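Local coordinates for extracellular solute-binding protein (PDB 4P98), which probably captures a small solute, perhaps a nucleoside as in PnrA-like relatives, outside the cell membrane and delivers it to an ABC transporter, at residues G120-F125 with R266-L271; A22-G27 with I84-P89; A158-I163 with Y176-T181. All coordinates share one frame; numbering follows the deposited sequence. Where two conformers were deposited one is given.

Interaction 1: G120-F125 with R266-L271; sequences GWTYDF and RRFDVL
F268 carries its CG opposite the backbone N (chi1 -166°), which brings the phenyl ring against the neighbouring strand, where T122 meets it; W121 has CG between its own N and carbonyl carbon (chi1 66°), placing the indole near L271. These side chains flank the edge of the six-stranded parallel sheet of a periplasmic-binding-protein fold, where strand 268-271, the last in the sheet order, pairs with 118-123. The strand axes come within 4.6 Å at 22°, and four backbone bonds fix a parallel register. G120 N donates to R267 O at 2.9 Å and G120 O accepts from D269 N; then T122 N donates to D269 O and T122 O accepts from L271 N. The last of these is almost straight, whereas the one from T122 N is more bent.

On the face bearing F268 and T122, the methyl CG2 of T122 lies 3.7 Å from F268 CE2, and the same ring lies obliquely against the backbone of G120, with CD1 of F268 3.5 Å from G120 C. T122 turns its hydroxyl to another partner, the carbonyl of G106. On the other face the indole and L271 make a lighter contact, W121 CE3 to L271 CD1 at 4.1 Å, and helix 249-261 covers them through Y255 and T251. Water reinforces both ends of the pairing. One molecule accepts from D124 N and donates to L271 O; the other donates to G120 O at 2.7 Å and to D269 OD2 at 2.6 Å, tying an aspartate carboxylate to a carbonyl already engaged by D269 N.

Interaction 2: A22-G27 with I84-P89; sequences AIIASG and IDVSEP
V86 packs between helix 84-94 and the C-terminal end of strand 22-25, against I24 and S26, its two methyls serving different partners. CG1 stands opposite the backbone N (chi1 -167°) and reaches I24, with V86 CG1 3.9 Å from I24 CG2; the two side chains meet at about a right angle. CG2 instead covers the backbone just beyond the strand, 3.9 Å from S26 CA. This is the close-packed part of the contact, and I24 and V86 are both buried. The strand belongs to the parallel sheet of one lobe, and the helix follows strand 78-82 in the chain, the direct neighbour of 22-25 in that sheet. F71 of helix 61-73 and L58 also pack against I24, extending the apolar cluster.

Toward D85 the fit becomes looser and more open to solvent. In the conformer modelled here S26 OG stays 3.8 Å from D85 OD2, and A59 touches both side chains. D85 is exposed and S26 partly so. Within 84-89, I84 O accepts from S87 N at 3.0 Å and from S87 OG at 2.6 Å, the hydroxyl lying in the carbonyl plane on a lone pair. With only 168 Å² buried and methyl contacts as its main content, the join depends on shape and apolar burial, while the polar groups of S26 and D85 lie at its margin.

Interaction 3: A158-I163 with Y176-T181; sequences ATHKGI and YEETYT
H160 points its imidazole from helix 154-170 at strand 175-180, where E178 meets the ring edge and Y180 covers one face. Helix and strand are consecutive members of a beta-alpha-beta unit that starts with strand 144-149; their local axes run nearly antiparallel, at 165°, 10.7 Å apart. Three strand side chains thus gather round one histidine. Y180 CE1 lies over the centre of the imidazole, 3.6 Å above its plane, yet the rings are inclined by 45° and form neither a stack nor an edge-to-face pair. The phenol oxygen of the same residue lies by the CB-CG end of the imidazole, Y180 OH to H160 CG being 3.2 Å.

E178 approaches differently. H160 ND1 donates to E178 OE1 at 2.8 Å, with the acceptor almost in the imidazole plane but the donor well above the carboxylate plane. From the opposite carboxylate face Y176 OH also donates to OE1, so two protein donors grip one oxygen. T208 binds H160 NE2, and with both ring nitrogens engaged the rotation of the imidazole is probably fixed. The nearby carboxylate may favour a protonated histidine. Y176 extends with CG opposite its backbone N (chi1 176°), bringing its ring across the I163 side chain at about a right angle, with I163 CG2 3.6 Å from Y176 CE1; its phenol end meets E178, with Y176 OH 2.5 Å from E178 OE1.

Overall arrangement
Interactions 1 and 2 lie in one lobe and share its six-stranded parallel sheet: 22-25 is next to one edge and 268-271 forms the other, with centres 15 Å apart and nearest atoms about 7 Å apart. Interaction 3 belongs to the second, five-stranded sheet, its centre 24 Å from interaction 1 and 27 Å from interaction 2. Along the chain, interaction 2 closes first; 120-125 then leads to the second lobe, which contains interaction 3, before the chain comes back, through helix 249-261, to 266-271. Interactions 1 and 3 touch where F125 CB packs 3.5 Å from T159 OG1. This two-lobed layout is consistent with a solute-binding protein that holds its ligand between lobes.

Interaction 1: G120-F125 with R266-L271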
loop_
_atom_site.group_PDB
_atom_site.type_symbol
_atom_site.label_atom_id
_atom_site.label_comp_id
_atom_site.label_asym_id
_atom_site.label_seq_id
_atom_site.Cartn_x
_atom_site.Cartn_y
_atom_site.Cartn_z
ATOM N N GLY A 120 13.643 -5.966 8.682
ATOM C CA GLY A 120 13.299 -5.109 7.561
ATOM C C GLY A 120 12.223 -5.684 6.660
ATOM O O GLY A 120 11.975 -6.900 6.658
ATOM N N TRP A 121 11.571 -4.815 5.892
ATOM C CA TRP A 121 10.628 -5.278 4.882
ATOM C C TRP A 121 10.560 -4.361 3.677
ATOM O O TRP A 121 10.999 -3.194 3.712
ATOM C CB TRP A 121 9.233 -5.527 5.479
ATOM C CG TRP A 121 8.529 -4.287 5.978
ATOM C CD1 TRP A 121 8.652 -3.714 7.220
ATOM C CD2 TRP A 121 7.591 -3.481 5.252
ATOM N NE1 TRP A 121 7.844 -2.599 7.301
ATOM C CE2 TRP A 121 7.198 -2.430 6.100
ATOM C CE3 TRP A 121 7.059 -3.539 3.955
ATOM C CZ2 TRP A 121 6.286 -1.438 5.699
ATOM C CZ3 TRP A 121 6.141 -2.554 3.562
ATOM C CH2 TRP A 121 5.768 -1.522 4.435
ATOM N N THR A 122 10.004 -4.916 2.609
ATOM C CA THR A 122 9.864 -4.218 1.353
ATOM C C THR A 122 8.612 -4.716 0.609
ATOM O O THR A 122 7.998 -5.725 0.987
ATOM C CB THR A 122 11.118 -4.398 0.478
ATOM O OG1 THR A 122 11.060 -3.512 -0.645
ATOM C CG2 THR A 122 11.239 -5.809 -0.020
ATOM N N TYR A 123 8.237 -3.971 -0.428
ATOM C CA TYR A 123 7.206 -4.359 -1.375
ATOM C C TYR A 123 7.481 -3.693 -2.709
ATOM O O TYR A 123 8.277 -2.753 -2.795
ATOM C CB TYR A 123 5.815 -3.975 -0.887
ATOM C CG TYR A 123 5.529 -2.463 -0.867
ATOM C CD1 TYR A 123 6.104 -1.629 0.092
ATOM C CD2 TYR A 123 4.666 -1.889 -1.793
ATOM C CE1 TYR A 123 5.822 -0.256 0.121
ATOM C CE2 TYR A 123 4.380 -0.524 -1.765
ATOM C CZ TYR A 123 4.960 0.281 -0.807
ATOM O OH TYR A 123 4.676 1.640 -0.792
ATOM N N ASP A 124 6.828 -4.187 -3.749
ATOM C CA ASP A 124 7.043 -3.683 -5.104
ATOM C C ASP A 124 5.809 -2.891 -5.547
ATOM O O ASP A 124 4.697 -3.427 -5.584
ATOM C CB ASP A 124 7.317 -4.835 -6.079
ATOM C CG ASP A 124 8.711 -5.454 -5.914
ATOM O OD1 ASP A 124 9.658 -4.780 -5.458
ATOM O OD2 ASP A 124 8.866 -6.640 -6.262
ATOM N N PHE A 125 6.016 -1.616 -5.877
ATOM C CA PHE A 125 4.928 -0.734 -6.324
ATOM C C PHE A 125 4.188 -1.315 -7.522
ATOM O O PHE A 125 2.965 -1.260 -7.593
ATOM C CB PHE A 125 5.474 0.653 -6.677
ATOM C CG PHE A 125 5.894 1.451 -5.480
ATOM C CD1 PHE A 125 4.939 2.051 -4.673
ATOM C CD2 PHE A 125 7.236 1.603 -5.160
ATOM C CE1 PHE A 125 5.313 2.788 -3.560
ATOM C CE2 PHE A 125 7.621 2.343 -4.051
ATOM C CZ PHE A 125 6.655 2.933 -3.251
ATOM N N ARG A 266 17.207 -9.310 12.025
ATOM C CA ARG A 266 17.702 -9.655 10.694
ATOM C C ARG A 266 16.744 -10.434 9.792
ATOM O O ARG A 266 17.150 -10.910 8.744
ATOM C CB ARG A 266 19.092 -10.318 10.778
ATOM C CG ARG A 266 20.149 -9.251 10.982
ATOM C CD ARG A 266 21.534 -9.748 11.311
ATOM N NE ARG A 266 22.441 -8.594 11.287
ATOM C CZ ARG A 266 23.715 -8.606 11.673
ATOM N NH1 ARG A 266 24.429 -7.490 11.599
ATOM N NH2 ARG A 266 24.274 -9.706 12.149
ATOM N N ARG A 267 15.466 -10.482 10.156
ATOM C CA ARG A 267 14.430 -10.969 9.257
ATOM C C ARG A 267 14.247 -9.956 8.142
ATOM O O ARG A 267 14.279 -8.733 8.389
ATOM C CB ARG A 267 13.119 -11.160 10.007
ATOM C CG ARG A 267 12.127 -12.098 9.326
ATOM C CD ARG A 267 12.600 -13.562 9.364
ATOM N NE ARG A 267 12.690 -14.105 10.719
ATOM C CZ ARG A 267 11.663 -14.571 11.430
ATOM N NH1 ARG A 267 10.419 -14.547 10.939
ATOM N NH2 ARG A 267 11.878 -15.053 12.657
ATOM N N PHE A 268 14.105 -10.441 6.912
ATOM C CA PHE A 268 13.758 -9.558 5.820
ATOM C C PHE A 268 12.549 -10.094 5.068
ATOM O O PHE A 268 12.617 -11.126 4.398
ATOM C CB PHE A 268 14.926 -9.297 4.865
ATOM C CG PHE A 268 14.675 -8.148 3.951
ATOM C CD1 PHE A 268 14.697 -6.857 4.440
ATOM C CD2 PHE A 268 14.369 -8.345 2.609
ATOM C CE1 PHE A 268 14.430 -5.782 3.617
ATOM C CE2 PHE A 268 14.109 -7.269 1.778
ATOM C CZ PHE A 268 14.139 -5.985 2.279
ATOM N N ASP A 269 11.449 -9.361 5.184
ATOM C CA ASP A 269 10.166 -9.792 4.648
ATOM C C ASP A 269 9.780 -9.038 3.372
ATOM O O ASP A 269 9.900 -7.800 3.289
ATOM C CB ASP A 269 9.095 -9.623 5.734
ATOM C CG ASP A 269 9.383 -10.449 6.975
ATOM O OD1 ASP A 269 9.653 -11.664 6.815
ATOM O OD2 ASP A 269 9.344 -9.899 8.111
ATOM N N VAL A 270 9.324 -9.783 2.373
ATOM C CA VAL A 270 8.752 -9.188 1.190
ATOM C C VAL A 270 7.227 -9.297 1.307
ATOM O O VAL A 270 6.680 -10.387 1.502
ATOM C CB VAL A 270 9.244 -9.879 -0.092
ATOM C CG1 VAL A 270 8.670 -9.199 -1.318
ATOM C CG2 VAL A 270 10.767 -9.853 -0.156
ATOM N N LEU A 271 6.539 -8.168 1.221
ATOM C CA LEU A 271 5.080 -8.182 1.211
ATOM C C LEU A 271 4.651 -8.164 -0.240
ATOM O O LEU A 271 4.958 -7.223 -0.963
ATOM C CB LEU A 271 4.502 -6.995 1.987
ATOM C CG LEU A 271 4.321 -7.196 3.494
ATOM C CD1 LEU A 271 5.658 -7.350 4.204
ATOM C CD2 LEU A 271 3.533 -6.026 4.068
HETATM O O HOH W 1 10.365 -7.537 8.722
HETATM O O HOH W 2 5.705 -6.817 -3.583
#

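Interaction 2: A22-G27 with I84-P89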
loop_
_atom_site.group_PDB
_atom_site.type_symbol
_atom_site.label_atom_id
_atom_site.label_comp_id
_atom_site.label_asym_id
_atom_site.label_seq_id
_atom_site.Cartn_x
_atom_site.Cartn_y
_atom_site.Cartn_z
ATOM N N ALA A 22 5.844 1.014 19.550
ATOM C CA ALA A 22 5.706 2.362 19.021
ATOM C C ALA A 22 5.809 2.292 17.510
ATOM O O ALA A 22 6.739 1.663 16.986
ATOM C CB ALA A 22 6.790 3.276 19.579
ATOM N N ILE A 23 4.847 2.918 16.828
ATOM C CA ILE A 23 4.874 3.063 15.376
ATOM C C ILE A 23 5.226 4.514 15.066
ATOM O O ILE A 23 4.538 5.441 15.531
ATOM C CB ILE A 23 3.517 2.746 14.710
ATOM C CG1 ILE A 23 2.907 1.435 15.217
ATOM C CG2 ILE A 23 3.660 2.745 13.197
ATOM C CD1 ILE A 23 3.643 0.176 14.847
ATOM N N ILE A 24 6.292 4.704 14.303
ATOM C CA ILE A 24 6.731 6.018 13.848
ATOM C C ILE A 24 6.445 6.101 12.349
ATOM O O ILE A 24 7.158 5.498 11.555
ATOM C CB ILE A 24 8.244 6.213 14.078
ATOM C CG1 ILE A 24 8.654 5.859 15.517
ATOM C CG2 ILE A 24 8.663 7.625 13.704
ATOM C CD1 ILE A 24 7.834 6.551 16.577
ATOM N N ALA A 25 5.408 6.848 11.973
ATOM C CA ALA A 25 4.938 6.897 10.591
ATOM C C ALA A 25 5.503 8.091 9.854
ATOM O O ALA A 25 5.621 9.188 10.419
ATOM C CB ALA A 25 3.426 6.924 10.540
ATOM N N SER A 26 5.831 7.862 8.584
ATOM C CA SER A 26 6.396 8.875 7.709
ATOM C C SER A 26 5.406 10.022 7.484
ATOM O O SER A 26 5.782 11.188 7.504
ATOM C CB SER A 26 6.763 8.220 6.374
ATOM O OG SER A 26 7.336 9.139 5.468
ATOM N N GLY A 27 4.141 9.668 7.279
ATOM C CA GLY A 27 3.077 10.640 7.004
ATOM C C GLY A 27 1.927 10.569 7.979
ATOM O O GLY A 27 2.113 10.207 9.136
ATOM N N ILE A 84 10.179 4.334 4.043
ATOM C CA ILE A 84 11.613 4.394 3.750
ATOM C C ILE A 84 12.281 5.660 4.331
ATOM O O ILE A 84 13.439 5.625 4.739
ATOM C CB ILE A 84 11.863 4.226 2.219
ATOM C CG1 ILE A 84 13.349 3.965 1.917
ATOM C CG2 ILE A 84 11.297 5.407 1.430
ATOM C CD1 ILE A 84 13.652 3.631 0.450
ATOM N N ASP A 85 11.539 6.762 4.413
ATOM C CA ASP A 85 12.095 8.020 4.946
ATOM C C ASP A 85 12.482 7.921 6.427
ATOM O O ASP A 85 13.320 8.679 6.900
ATOM C CB ASP A 85 11.116 9.178 4.743
ATOM C CG ASP A 85 10.955 9.573 3.278
ATOM O OD1 ASP A 85 11.812 9.221 2.445
ATOM O OD2 ASP A 85 9.948 10.246 2.964
ATOM N N VAL A 86 11.884 6.977 7.147
ATOM C CA VAL A 86 12.166 6.757 8.563
ATOM C C VAL A 86 13.219 5.655 8.756
ATOM O O VAL A 86 13.691 5.429 9.869
ATOM C CB VAL A 86 10.859 6.396 9.314
ATOM C CG1 VAL A 86 11.039 6.457 10.822
ATOM C CG2 VAL A 86 9.741 7.343 8.894
ATOM N N SER A 87 13.627 4.992 7.676
ATOM C CA SER A 87 14.492 3.800 7.809
ATOM C C SER A 87 15.872 4.137 8.355
ATOM O O SER A 87 16.382 3.452 9.234
ATOM C CB SER A 87 14.606 3.030 6.492
ATOM O OG SER A 87 15.184 3.803 5.470
ATOM N N GLU A 88 16.479 5.197 7.845
ATOM C CA GLU A 88 17.822 5.532 8.288
ATOM C C GLU A 88 17.870 5.895 9.786
ATOM O O GLU A 88 18.722 5.387 10.511
ATOM C CB GLU A 88 18.441 6.610 7.380
ATOM C CG GLU A 88 19.949 6.689 7.458
ATOM C CD GLU A 88 20.621 5.334 7.332
ATOM O OE1 GLU A 88 20.352 4.622 6.332
ATOM O OE2 GLU A 88 21.402 4.984 8.250
ATOM N N PRO A 89 16.942 6.735 10.271
ATOM C CA PRO A 89 16.886 6.995 11.720
ATOM C C PRO A 89 16.711 5.726 12.549
ATOM O O PRO A 89 17.373 5.566 13.581
ATOM C CB PRO A 89 15.664 7.894 11.878
ATOM C CG PRO A 89 15.440 8.503 10.553
ATOM C CD PRO A 89 16.107 7.680 9.505
#

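Interaction 3: A158-I163 with Y176-T181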
loop_
_atom_site.group_PDB
_atom_site.type_symbol
_atom_site.label_atom_id
_atom_site.label_comp_id
_atom_site.label_asym_id
_atom_site.label_seq_id
_atom_site.Cartn_x
_atom_site.Cartn_y
_atom_site.Cartn_z
ATOM N N ALA A 158 6.251 2.885 -12.705
ATOM C CA ALA A 158 6.232 1.435 -12.463
ATOM C C ALA A 158 4.831 0.945 -12.039
ATOM O O ALA A 158 4.343 -0.096 -12.530
ATOM C CB ALA A 158 7.276 1.053 -11.429
ATOM N N THR A 159 4.181 1.703 -11.157
ATOM C CA THR A 159 2.831 1.378 -10.724
ATOM C C THR A 159 1.895 1.317 -11.932
ATOM O O THR A 159 1.098 0.379 -12.068
ATOM C CB THR A 159 2.292 2.402 -9.700
ATOM O OG1 THR A 159 3.171 2.469 -8.553
ATOM C CG2 THR A 159 0.906 2.006 -9.227
ATOM N N HIS A 160 1.995 2.323 -12.797
ATOM C CA HIS A 160 1.161 2.407 -13.997
ATOM C C HIS A 160 1.461 1.338 -15.037
ATOM O O HIS A 160 0.540 0.858 -15.716
ATOM C CB HIS A 160 1.260 3.791 -14.617
ATOM C CG HIS A 160 0.431 4.803 -13.900
ATOM N ND1 HIS A 160 -0.643 5.434 -14.485
ATOM C CD2 HIS A 160 0.485 5.257 -12.628
ATOM C CE1 HIS A 160 -1.200 6.252 -13.611
ATOM N NE2 HIS A 160 -0.539 6.160 -12.475
ATOM N N LYS A 161 2.733 0.982 -15.182
ATOM C CA LYS A 161 3.112 -0.144 -16.041
ATOM C C LYS A 161 2.461 -1.431 -15.515
ATOM O O LYS A 161 1.985 -2.260 -16.297
ATOM C CB LYS A 161 4.640 -0.262 -16.131
ATOM C CG LYS A 161 5.143 -1.104 -17.288
ATOM C CD LYS A 161 6.640 -0.938 -17.497
ATOM C CE LYS A 161 7.129 -1.745 -18.688
ATOM N NZ LYS A 161 8.615 -1.714 -18.779
ATOM N N GLY A 162 2.416 -1.577 -14.191
ATOM C CA GLY A 162 1.712 -2.676 -13.532
ATOM C C GLY A 162 0.228 -2.736 -13.838
ATOM O O GLY A 162 -0.303 -3.802 -14.172
ATOM N N ILE A 163 -0.448 -1.591 -13.748
ATOM C CA ILE A 163 -1.880 -1.527 -14.041
ATOM C C ILE A 163 -2.162 -2.034 -15.439
ATOM O O ILE A 163 -3.070 -2.852 -15.645
ATOM C CB ILE A 163 -2.445 -0.087 -13.932
ATOM C CG1 ILE A 163 -2.390 0.390 -12.484
ATOM C CG2 ILE A 163 -3.895 -0.043 -14.442
ATOM C CD1 ILE A 163 -2.807 1.836 -12.310
ATOM N N TYR A 176 -7.146 1.415 -22.652
ATOM C CA TYR A 176 -6.572 2.027 -21.462
ATOM C C TYR A 176 -5.984 3.388 -21.813
ATOM O O TYR A 176 -5.301 3.533 -22.827
ATOM C CB TYR A 176 -5.490 1.104 -20.896
ATOM C CG TYR A 176 -4.726 1.652 -19.709
ATOM C CD1 TYR A 176 -5.220 1.540 -18.411
ATOM C CD2 TYR A 176 -3.504 2.282 -19.891
ATOM C CE1 TYR A 176 -4.501 2.043 -17.326
ATOM C CE2 TYR A 176 -2.789 2.792 -18.825
ATOM C CZ TYR A 176 -3.283 2.662 -17.553
ATOM O OH TYR A 176 -2.545 3.177 -16.521
ATOM N N GLU A 177 -6.269 4.378 -20.970
ATOM C CA GLU A 177 -5.657 5.699 -21.075
ATOM C C GLU A 177 -5.295 6.145 -19.671
ATOM O O GLU A 177 -5.970 5.792 -18.703
ATOM C CB GLU A 177 -6.609 6.722 -21.718
ATOM C CG GLU A 177 -5.898 7.973 -22.222
ATOM C CD GLU A 177 -6.837 9.045 -22.778
ATOM O OE1 GLU A 177 -7.985 8.722 -23.177
ATOM O OE2 GLU A 177 -6.416 10.225 -22.819
ATOM N N GLU A 178 -4.230 6.919 -19.561
ATOM C CA GLU A 178 -3.810 7.433 -18.268
ATOM C C GLU A 178 -3.342 8.883 -18.389
ATOM O O GLU A 178 -2.930 9.340 -19.458
ATOM C CB GLU A 178 -2.713 6.549 -17.671
ATOM C CG GLU A 178 -1.378 6.682 -18.380
ATOM C CD GLU A 178 -0.434 5.527 -18.119
ATOM O OE1 GLU A 178 -0.656 4.729 -17.184
ATOM O OE2 GLU A 178 0.556 5.441 -18.861
ATOM N N THR A 179 -3.427 9.591 -17.274
ATOM C CA THR A 179 -3.023 10.982 -17.186
ATOM C C THR A 179 -2.289 11.179 -15.877
ATOM O O THR A 179 -2.697 10.652 -14.839
ATOM C CB THR A 179 -4.255 11.915 -17.200
ATOM O OG1 THR A 179 -4.963 11.749 -18.427
ATOM C CG2 THR A 179 -3.855 13.370 -17.077
ATOM N N TYR A 180 -1.225 11.965 -15.925
ATOM C CA TYR A 180 -0.457 12.322 -14.742
ATOM C C TYR A 180 -0.684 13.793 -14.372
ATOM O O TYR A 180 -0.632 14.658 -15.236
ATOM C CB TYR A 180 1.018 12.064 -15.020
ATOM C CG TYR A 180 1.337 10.603 -15.239
ATOM C CD1 TYR A 180 1.426 9.721 -14.166
ATOM C CD2 TYR A 180 1.560 10.097 -16.521
ATOM C CE1 TYR A 180 1.716 8.370 -14.364
ATOM C CE2 TYR A 180 1.849 8.751 -16.720
ATOM C CZ TYR A 180 1.934 7.897 -15.631
ATOM O OH TYR A 180 2.232 6.559 -15.824
ATOM N N THR A 181 -0.947 14.073 -13.097
ATOM C CA THR A 181 -1.142 15.456 -12.657
ATOM C C THR A 181 0.154 16.241 -12.491
ATOM O O THR A 181 0.118 17.470 -12.483
ATOM C CB THR A 181 -1.896 15.563 -11.327
ATOM O OG1 THR A 181 -1.077 15.073 -10.261
ATOM C CG2 THR A 181 -3.209 14.805 -11.370
HETATM O O HOH W 3 0.987 2.416 -18.169
#